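PDB 6NZS: dextranase, which hydrolyses internal alpha-1,6-glucosidic linkages in dextran, as an endo-acting enzyme of glycosyl hydrolase family 49. Local coordinates for residues C308-V313 with P337-S341. Residues are numbered along the deposited sequence; the frame is centred on the assembly and turned at random.
Sequences CHSSCV and PPYHS
Val313 O and His340 O are bridged by one water, which donates to both, at 3.0 Å to Val313 O and 2.8 Å to His340 O. The same water accepts a weak bond from Tyr339 N, so three backbone groups grip it and the two loops are joined there through solvent.

Beside it, Tyr339 lays its ring against the Cys308–Cys312 disulfide. With CG anti to the backbone N (chi1 -160°), the ring reaches from 337-341 toward the loop 308-313. Cys312 CB makes a CH-pi contact over one face, 3.8 Å from the ring centroid, while Cys308 SG sits over that face nearer the phenol end, 3.9 Å from Tyr339 CZ. The opposite face is covered by its own neighbour, His340, whose CD2 lies above the ring rim. The phenol is thus held between a disulfide and an imidazole. Its OH passes close to His309 CA and bonds at 2.9 Å to a second water, which also meets His309 ND1 in the plane of that imidazole. The side chains of His309 and His340 cross at about a right angle, their ring planes at 74°, with the edge of His340 at CE1 brought 3.7 Å from His309 ND1.

A leucine in place of Tyr339 would probably leave the disulfide without its aromatic face and the water at His309 ND1 without its phenol partner.

The cystine loop is compact in its own right: Cys308 O accepts from both Ser311 N and Cys312 N, and Lys314 NZ donates to His309 O and Cys312 O. In the parallel beta-helix of this family, the loop holding 308-313 leads toward strand 316-320 and the loop holding 337-341 runs into strand 342-346; these strands pair side by side, so the contact joins loops of successive coils.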
loop_
_atom_site.group_PDB
_atom_site.type_symbol
_atom_site.label_atom_id
_atom_site.label_comp_id
_atom_site.label_asym_id
_atom_site.label_seq_id
_atom_site.Cartn_x
_atom_site.Cartn_y
_atom_site.Cartn_z
ATOM N N CYS A 308 -1.698 -12.955 16.714
ATOM C CA CYS A 308 -1.211 -11.849 17.531
ATOM C C CYS A 308 -1.816 -10.540 17.052
ATOM O O CYS A 308 -1.145 -9.500 16.998
ATOM C CB CYS A 308 0.312 -11.790 17.530
ATOM S SG CYS A 308 1.059 -11.596 15.886
ATOM N N HIS A 309 -3.108 -10.586 16.709
ATOM C CA HIS A 309 -3.783 -9.457 16.074
ATOM C C HIS A 309 -3.596 -8.159 16.845
ATOM O O HIS A 309 -3.491 -7.087 16.236
ATOM C CB HIS A 309 -5.272 -9.774 15.903
ATOM C CG HIS A 309 -6.053 -8.684 15.238
ATOM N ND1 HIS A 309 -6.047 -8.487 13.873
ATOM C CD2 HIS A 309 -6.871 -7.733 15.752
ATOM C CE1 HIS A 309 -6.824 -7.460 13.574
ATOM N NE2 HIS A 309 -7.335 -6.983 14.697
ATOM N N SER A 310 -3.523 -8.229 18.174
ATOM C CA SER A 310 -3.433 -7.031 19.000
ATOM C C SER A 310 -2.111 -6.881 19.746
ATOM O O SER A 310 -1.926 -5.872 20.435
ATOM C CB SER A 310 -4.601 -6.975 19.993
ATOM O OG SER A 310 -4.405 -7.901 21.048
ATOM N N SER A 311 -1.188 -7.843 19.632
ATOM C CA SER A 311 0.076 -7.795 20.364
ATOM C C SER A 311 1.320 -7.774 19.483
ATOM O O SER A 311 2.415 -7.501 19.990
ATOM C CB SER A 311 0.181 -8.972 21.344
ATOM O OG SER A 311 -0.120 -10.193 20.691
ATOM N N CYS A 312 1.204 -8.064 18.197
ATOM C CA CYS A 312 2.374 -7.966 17.343
ATOM C C CYS A 312 2.670 -6.508 17.020
ATOM O O CYS A 312 1.766 -5.669 16.967
ATOM C CB CYS A 312 2.172 -8.782 16.077
ATOM S SG CYS A 312 2.685 -10.489 16.337
ATOM N N VAL A 313 3.962 -6.217 16.826
ATOM C CA VAL A 313 4.411 -4.848 16.578
ATOM C C VAL A 313 3.713 -4.280 15.353
ATOM O O VAL A 313 3.718 -4.882 14.271
ATOM C CB VAL A 313 5.938 -4.814 16.411
ATOM C CG1 VAL A 313 6.406 -3.413 15.986
ATOM C CG2 VAL A 313 6.631 -5.244 17.687
ATOM N N PRO A 337 7.396 -3.450 6.946
ATOM C CA PRO A 337 6.670 -3.755 8.180
ATOM C C PRO A 337 6.742 -5.243 8.491
ATOM O O PRO A 337 6.743 -6.085 7.578
ATOM C CB PRO A 337 5.233 -3.325 7.851
ATOM C CG PRO A 337 5.139 -3.446 6.372
ATOM C CD PRO A 337 6.487 -3.059 5.852
ATOM N N PRO A 338 6.817 -5.606 9.777
ATOM C CA PRO A 338 6.759 -7.022 10.168
ATOM C C PRO A 338 5.342 -7.544 10.365
ATOM O O PRO A 338 5.164 -8.762 10.545
ATOM C CB PRO A 338 7.502 -7.018 11.509
ATOM C CG PRO A 338 7.143 -5.679 12.103
ATOM C CD PRO A 338 7.127 -4.725 10.918
ATOM N N TYR A 339 4.344 -6.662 10.323
ATOM C CA TYR A 339 2.944 -6.998 10.584
ATOM C C TYR A 339 2.088 -5.861 10.016
ATOM O O TYR A 339 2.525 -5.164 9.097
ATOM C CB TYR A 339 2.754 -7.262 12.093
ATOM C CG TYR A 339 1.514 -8.061 12.447
ATOM C CD1 TYR A 339 1.372 -9.377 12.030
ATOM C CD2 TYR A 339 0.490 -7.498 13.204
ATOM C CE1 TYR A 339 0.244 -10.116 12.356
ATOM C CE2 TYR A 339 -0.642 -8.230 13.538
ATOM C CZ TYR A 339 -0.756 -9.539 13.110
ATOM O OH TYR A 339 -1.876 -10.285 13.433
ATOM N N HIS A 340 0.891 -5.660 10.572
ATOM C CA HIS A 340 0.016 -4.608 10.057
ATOM C C HIS A 340 0.682 -3.242 10.184
ATOM O O HIS A 340 1.403 -2.963 11.148
ATOM C CB HIS A 340 -1.304 -4.540 10.832
ATOM C CG HIS A 340 -2.108 -5.799 10.806
ATOM N ND1 HIS A 340 -3.249 -5.957 11.566
ATOM C CD2 HIS A 340 -1.952 -6.954 10.120
ATOM C CE1 HIS A 340 -3.753 -7.159 11.354
ATOM N NE2 HIS A 340 -2.983 -7.786 10.484
ATOM N N SER A 341 0.389 -2.367 9.214
ATOM C CA SER A 341 0.996 -1.037 9.196
ATOM C C SER A 341 0.410 -0.114 10.260
ATOM O O SER A 341 1.144 0.672 10.868
ATOM C CB SER A 341 0.843 -0.399 7.808
ATOM O OG SER A 341 -0.530 -0.208 7.450
HETATM O O HOH W 1 -4.609 -10.084 12.510
HETATM O O HOH W 2 4.056 -3.887 11.511
#